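Local coordinates for protein glycinin A3B4 subunit (Glycine max, PDB 2D5F) that probably serves as a seed storage globulin of the 11S family, assembling into hexamers of two-cupin subunits that stockpile nitrogen for the germinating seedling, at residues V47-S61 and Y131-S145. Sequence-based numbering, arbitrary orientation.
Sequences VSKRTLNRNGLHLPS and YWTYNTGDEPVVAIS. With CO3 (carbonate ion), chain E.
Strand 47-52 pairs antiparallel with strand 141-145 (axes 4.6 Å apart, 166°) in one sheet of the N-terminal cupin barrel, and strand 56-61 pairs with strand 131-135 in the facing sheet, where a beta bulge near Pro60 shifts the register by one. Between the sheets Arg50, His58, Tyr131 and Thr133 converge on a carbonate ion, probably from the crystallisation liquor. His58, its CG anti to the backbone N (chi1 -174°), donates from ND1 to carbonate O1, near the imidazole plane, at 2.7 Å, while its NE2 bonds to Tyr164 OH; Thr133 OG1 donates to the same oxygen at 2.5 Å. From the sheet of strand 47-52, Arg50 NH2 reaches carbonate O2 at 2.6 Å, close to the guanidinium plane, and Tyr131 OH of the facing sheet donates to that oxygen at 2.9 Å. Ser145 CB lies over one guanidinium face, while Gln67 OE1 is hydrogen-bonded to both Arg50 NH1 and Ser145 OG. Leu52 crosses Thr133 at about a right angle, its CD2 3.3 Å from Thr133 OG1, and Ala143 CB approaches carbonate O3. Two carbonate oxygens thus take two donors each, consistent with a pocket that can hold a small anion; the nearby guanidinium would probably favour the ion's negative charge.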
loop_
_atom_site.group_PDB
_atom_site.type_symbol
_atom_site.label_atom_id
_atom_site.label_comp_id
_atom_site.label_asym_id
_atom_site.label_seq_id
_atom_site.Cartn_x
_atom_site.Cartn_y
_atom_site.Cartn_z
ATOM N N VAL B 47 14.306 -13.782 -25.540
ATOM C CA VAL B 47 15.632 -13.523 -25.009
ATOM C C VAL B 47 16.588 -12.993 -26.065
ATOM O O VAL B 47 16.488 -13.333 -27.243
ATOM C CB VAL B 47 16.227 -14.815 -24.386
ATOM C CG1 VAL B 47 17.596 -14.532 -23.782
ATOM C CG2 VAL B 47 15.273 -15.369 -23.326
ATOM N N SER B 48 17.524 -12.163 -25.622
ATOM C CA SER B 48 18.514 -11.564 -26.503
ATOM C C SER B 48 19.898 -11.624 -25.856
ATOM O O SER B 48 20.070 -11.221 -24.709
ATOM C CB SER B 48 18.126 -10.113 -26.776
ATOM O OG SER B 48 19.159 -9.416 -27.440
ATOM N N LYS B 49 20.876 -12.142 -26.593
ATOM C CA LYS B 49 22.249 -12.242 -26.101
ATOM C C LYS B 49 23.064 -11.139 -26.768
ATOM O O LYS B 49 23.139 -11.073 -27.989
ATOM C CB LYS B 49 22.834 -13.604 -26.454
ATOM C CG LYS B 49 24.249 -13.824 -25.961
ATOM C CD LYS B 49 24.712 -15.230 -26.316
ATOM C CE LYS B 49 26.150 -15.467 -25.892
ATOM N NZ LYS B 49 26.640 -16.802 -26.351
ATOM N N ARG B 50 23.668 -10.271 -25.965
ATOM C CA ARG B 50 24.442 -9.165 -26.516
ATOM C C ARG B 50 25.918 -9.253 -26.192
ATOM O O ARG B 50 26.307 -9.596 -25.073
ATOM C CB ARG B 50 23.885 -7.831 -26.013
ATOM C CG ARG B 50 22.533 -7.480 -26.612
ATOM C CD ARG B 50 21.760 -6.490 -25.750
ATOM N NE ARG B 50 20.324 -6.669 -25.935
ATOM C CZ ARG B 50 19.397 -6.287 -25.065
ATOM N NH1 ARG B 50 18.116 -6.500 -25.332
ATOM N NH2 ARG B 50 19.746 -5.695 -23.933
ATOM N N THR B 51 26.741 -8.948 -27.187
ATOM C CA THR B 51 28.180 -8.979 -27.002
ATOM C C THR B 51 28.777 -7.640 -27.378
ATOM O O THR B 51 28.573 -7.146 -28.484
ATOM C CB THR B 51 28.841 -10.077 -27.857
ATOM O OG1 THR B 51 28.350 -11.359 -27.447
ATOM C CG2 THR B 51 30.356 -10.049 -27.678
ATOM N N LEU B 52 29.488 -7.041 -26.433
ATOM C CA LEU B 52 30.144 -5.768 -26.671
ATOM C C LEU B 52 31.624 -6.085 -26.731
ATOM O O LEU B 52 32.207 -6.539 -25.750
ATOM C CB LEU B 52 29.888 -4.787 -25.522
ATOM C CG LEU B 52 28.518 -4.121 -25.368
ATOM C CD1 LEU B 52 27.412 -5.162 -25.363
ATOM C CD2 LEU B 52 28.510 -3.311 -24.075
ATOM N N ASN B 53 32.226 -5.869 -27.889
ATOM C CA ASN B 53 33.648 -6.119 -28.035
ATOM C C ASN B 53 34.411 -4.997 -27.337
ATOM O O ASN B 53 33.806 -4.063 -26.806
ATOM C CB ASN B 53 34.005 -6.192 -29.519
ATOM C CG ASN B 53 33.482 -7.457 -30.178
ATOM O OD1 ASN B 53 33.210 -7.483 -31.377
ATOM N ND2 ASN B 53 33.354 -8.519 -29.393
ATOM N N ARG B 54 35.736 -5.105 -27.325
ATOM C CA ARG B 54 36.593 -4.106 -26.695
ATOM C C ARG B 54 36.190 -2.714 -27.180
ATOM O O ARG B 54 36.030 -2.487 -28.383
ATOM C CB ARG B 54 38.058 -4.393 -27.039
ATOM C CG ARG B 54 39.073 -3.640 -26.199
ATOM C CD ARG B 54 40.426 -4.331 -26.272
ATOM N NE ARG B 54 41.455 -3.641 -25.499
ATOM C CZ ARG B 54 41.929 -2.436 -25.794
ATOM N NH1 ARG B 54 41.468 -1.776 -26.849
ATOM N NH2 ARG B 54 42.871 -1.891 -25.038
ATOM N N ASN B 55 36.018 -1.792 -26.238
ATOM C CA ASN B 55 35.616 -0.423 -26.552
ATOM C C ASN B 55 34.235 -0.384 -27.208
ATOM O O ASN B 55 33.871 0.606 -27.844
ATOM C CB ASN B 55 36.633 0.243 -27.487
ATOM C CG ASN B 55 37.933 0.613 -26.788
ATOM O OD1 ASN B 55 38.787 1.276 -27.373
ATOM N ND2 ASN B 55 38.090 0.184 -25.540
ATOM N N GLY B 56 33.470 -1.460 -27.051
ATOM C CA GLY B 56 32.148 -1.517 -27.651
ATOM C C GLY B 56 31.105 -0.676 -26.933
ATOM O O GLY B 56 30.999 -0.719 -25.709
ATOM N N LEU B 57 30.336 0.088 -27.704
ATOM C CA LEU B 57 29.295 0.946 -27.158
ATOM C C LEU B 57 27.939 0.622 -27.776
ATOM O O LEU B 57 27.742 0.750 -28.984
ATOM C CB LEU B 57 29.631 2.419 -27.413
ATOM C CG LEU B 57 28.538 3.460 -27.136
ATOM C CD1 LEU B 57 28.260 3.570 -25.642
ATOM C CD2 LEU B 57 28.984 4.813 -27.674
ATOM N N HIS B 58 27.005 0.191 -26.937
ATOM C CA HIS B 58 25.665 -0.126 -27.401
ATOM C C HIS B 58 24.898 1.193 -27.396
ATOM O O HIS B 58 24.625 1.752 -26.336
ATOM C CB HIS B 58 25.012 -1.138 -26.457
ATOM C CG HIS B 58 23.678 -1.627 -26.922
ATOM N ND1 HIS B 58 22.882 -2.450 -26.155
ATOM C CD2 HIS B 58 23.006 -1.427 -28.081
ATOM C CE1 HIS B 58 21.778 -2.734 -26.823
ATOM N NE2 HIS B 58 21.830 -2.127 -27.995
ATOM N N LEU B 59 24.565 1.687 -28.582
ATOM C CA LEU B 59 23.857 2.956 -28.723
ATOM C C LEU B 59 22.550 3.015 -27.933
ATOM O O LEU B 59 21.817 2.028 -27.830
ATOM C CB LEU B 59 23.598 3.251 -30.201
ATOM C CG LEU B 59 24.861 3.265 -31.079
ATOM C CD1 LEU B 59 24.498 3.682 -32.499
ATOM C CD2 LEU B 59 25.891 4.221 -30.493
ATOM N N PRO B 60 22.239 4.189 -27.371
ATOM C CA PRO B 60 21.017 4.384 -26.575
ATOM C C PRO B 60 19.710 3.941 -27.227
ATOM O O PRO B 60 19.433 4.257 -28.387
ATOM C CB PRO B 60 21.043 5.882 -26.254
ATOM C CG PRO B 60 21.819 6.470 -27.398
ATOM C CD PRO B 60 22.936 5.470 -27.592
ATOM N N SER B 61 18.914 3.197 -26.463
ATOM C CA SER B 61 17.626 2.705 -26.935
ATOM C C SER B 61 16.699 2.427 -25.756
ATOM O O SER B 61 17.131 2.424 -24.603
ATOM C CB SER B 61 17.809 1.417 -27.727
ATOM O OG SER B 61 18.162 0.343 -26.871
ATOM N N TYR B 131 18.630 3.627 -22.380
ATOM C CA TYR B 131 19.842 3.152 -21.728
ATOM C C TYR B 131 20.901 2.847 -22.778
ATOM O O TYR B 131 20.576 2.541 -23.930
ATOM C CB TYR B 131 19.584 1.883 -20.907
ATOM C CG TYR B 131 19.584 0.613 -21.728
ATOM C CD1 TYR B 131 18.493 0.276 -22.526
ATOM C CD2 TYR B 131 20.694 -0.239 -21.732
ATOM C CE1 TYR B 131 18.502 -0.879 -23.307
ATOM C CE2 TYR B 131 20.713 -1.399 -22.517
ATOM C CZ TYR B 131 19.615 -1.709 -23.296
ATOM O OH TYR B 131 19.613 -2.853 -24.053
ATOM N N TRP B 132 22.164 2.947 -22.362
ATOM C CA TRP B 132 23.313 2.655 -23.216
ATOM C C TRP B 132 24.338 1.932 -22.349
ATOM O O TRP B 132 24.362 2.107 -21.129
ATOM C CB TRP B 132 23.934 3.940 -23.781
ATOM C CG TRP B 132 24.365 4.933 -22.739
ATOM C CD1 TRP B 132 23.626 5.967 -22.237
ATOM C CD2 TRP B 132 25.609 4.949 -22.032
ATOM N NE1 TRP B 132 24.330 6.622 -21.254
ATOM C CE2 TRP B 132 25.549 6.017 -21.104
ATOM C CE3 TRP B 132 26.769 4.163 -22.083
ATOM C CZ2 TRP B 132 26.608 6.324 -20.236
ATOM C CZ3 TRP B 132 27.827 4.469 -21.216
ATOM C CH2 TRP B 132 27.733 5.538 -20.304
ATOM N N THR B 133 25.169 1.103 -22.971
ATOM C CA THR B 133 26.192 0.366 -22.234
ATOM C C THR B 133 27.528 0.445 -22.963
ATOM O O THR B 133 27.571 0.616 -24.182
ATOM C CB THR B 133 25.809 -1.110 -22.060
ATOM O OG1 THR B 133 25.704 -1.726 -23.346
ATOM C CG2 THR B 133 24.470 -1.236 -21.324
ATOM N N TYR B 134 28.613 0.306 -22.211
ATOM C CA TYR B 134 29.951 0.391 -22.773
ATOM C C TYR B 134 30.886 -0.593 -22.086
ATOM O O TYR B 134 30.843 -0.756 -20.867
ATOM C CB TYR B 134 30.485 1.815 -22.596
ATOM C CG TYR B 134 31.935 1.989 -22.977
ATOM C CD1 TYR B 134 32.329 1.968 -24.312
ATOM C CD2 TYR B 134 32.916 2.167 -22.001
ATOM C CE1 TYR B 134 33.661 2.118 -24.671
ATOM C CE2 TYR B 134 34.258 2.320 -22.350
ATOM C CZ TYR B 134 34.621 2.292 -23.688
ATOM O OH TYR B 134 35.939 2.425 -24.053
ATOM N N ASN B 135 31.727 -1.245 -22.882
ATOM C CA ASN B 135 32.692 -2.211 -22.379
ATOM C C ASN B 135 33.903 -1.433 -21.876
ATOM O O ASN B 135 34.555 -0.728 -22.644
ATOM C CB ASN B 135 33.100 -3.157 -23.510
ATOM C CG ASN B 135 33.975 -4.293 -23.039
ATOM O OD1 ASN B 135 34.204 -5.253 -23.779
ATOM N ND2 ASN B 135 34.475 -4.195 -21.810
ATOM N N THR B 136 34.185 -1.549 -20.584
ATOM C CA THR B 136 35.312 -0.848 -19.974
ATOM C C THR B 136 36.530 -1.751 -19.782
ATOM O O THR B 136 37.548 -1.314 -19.245
ATOM C CB THR B 136 34.940 -0.302 -18.590
ATOM O OG1 THR B 136 34.678 -1.401 -17.712
ATOM C CG2 THR B 136 33.708 0.589 -18.670
ATOM N N GLY B 137 36.424 -3.007 -20.208
ATOM C CA GLY B 137 37.531 -3.933 -20.045
ATOM C C GLY B 137 38.113 -4.429 -21.352
ATOM O O GLY B 137 37.737 -3.959 -22.427
ATOM N N ASP B 138 39.024 -5.393 -21.266
ATOM C CA ASP B 138 39.658 -5.928 -22.462
ATOM C C ASP B 138 38.857 -7.028 -23.132
ATOM O O ASP B 138 38.639 -6.988 -24.345
ATOM C CB ASP B 138 41.066 -6.430 -22.138
ATOM C CG ASP B 138 42.016 -5.298 -21.803
ATOM O OD1 ASP B 138 42.035 -4.301 -22.558
ATOM O OD2 ASP B 138 42.746 -5.406 -20.795
ATOM N N GLU B 139 38.418 -8.014 -22.358
ATOM C CA GLU B 139 37.634 -9.086 -22.943
ATOM C C GLU B 139 36.250 -8.545 -23.300
ATOM O O GLU B 139 35.810 -7.521 -22.772
ATOM C CB GLU B 139 37.517 -10.261 -21.971
ATOM C CG GLU B 139 36.591 -10.040 -20.794
ATOM C CD GLU B 139 36.550 -11.244 -19.870
ATOM O OE1 GLU B 139 36.542 -12.383 -20.384
ATOM O OE2 GLU B 139 36.516 -11.055 -18.634
ATOM N N PRO B 140 35.548 -9.216 -24.218
ATOM C CA PRO B 140 34.218 -8.744 -24.600
ATOM C C PRO B 140 33.182 -8.938 -23.502
ATOM O O PRO B 140 33.292 -9.844 -22.680
ATOM C CB PRO B 140 33.909 -9.568 -25.847
ATOM C CG PRO B 140 34.619 -10.857 -25.572
ATOM C CD PRO B 140 35.942 -10.390 -25.016
ATOM N N VAL B 141 32.190 -8.060 -23.475
ATOM C CA VAL B 141 31.127 -8.178 -22.493
ATOM C C VAL B 141 30.036 -9.018 -23.129
ATOM O O VAL B 141 29.610 -8.744 -24.254
ATOM C CB VAL B 141 30.532 -6.808 -22.111
ATOM C CG1 VAL B 141 29.200 -7.000 -21.388
ATOM C CG2 VAL B 141 31.514 -6.044 -21.224
ATOM N N VAL B 142 29.608 -10.055 -22.419
ATOM C CA VAL B 142 28.539 -10.914 -22.901
ATOM C C VAL B 142 27.394 -10.856 -21.886
ATOM O O VAL B 142 27.583 -11.140 -20.702
ATOM C CB VAL B 142 29.015 -12.371 -23.067
ATOM C CG1 VAL B 142 27.864 -13.237 -23.540
ATOM C CG2 VAL B 142 30.177 -12.429 -24.070
ATOM N N ALA B 143 26.210 -10.471 -22.355
ATOM C CA ALA B 143 25.051 -10.368 -21.480
ATOM C C ALA B 143 23.830 -11.049 -22.086
ATOM O O ALA B 143 23.644 -11.048 -23.307
ATOM C CB ALA B 143 24.748 -8.903 -21.198
ATOM N N ILE B 144 23.006 -11.641 -21.227
ATOM C CA ILE B 144 21.790 -12.314 -21.675
ATOM C C ILE B 144 20.590 -11.567 -21.111
ATOM O O ILE B 144 20.413 -11.475 -19.895
ATOM C CB ILE B 144 21.742 -13.796 -21.216
ATOM C CG1 ILE B 144 22.648 -14.660 -22.107
ATOM C CG2 ILE B 144 20.320 -14.329 -21.314
ATOM C CD1 ILE B 144 24.118 -14.354 -21.987
ATOM N N SER B 145 19.761 -11.047 -22.005
ATOM C CA SER B 145 18.604 -10.278 -21.595
ATOM C C SER B 145 17.258 -10.968 -21.738
ATOM O O SER B 145 16.923 -11.499 -22.792
ATOM C CB SER B 145 18.565 -8.957 -22.368
ATOM O OG SER B 145 17.401 -8.226 -22.031
HETATM C C CO3 E . 23.279 -4.422 -23.390
HETATM O O1 CO3 E . 23.915 -3.447 -23.903
HETATM O O2 CO3 E . 22.009 -4.484 -23.535
HETATM O O3 CO3 E . 23.920 -5.328 -22.734
HETATM O O HOH W 1 36.797 -1.639 -23.620
HETATM O O HOH W 2 20.577 0.296 -25.940
#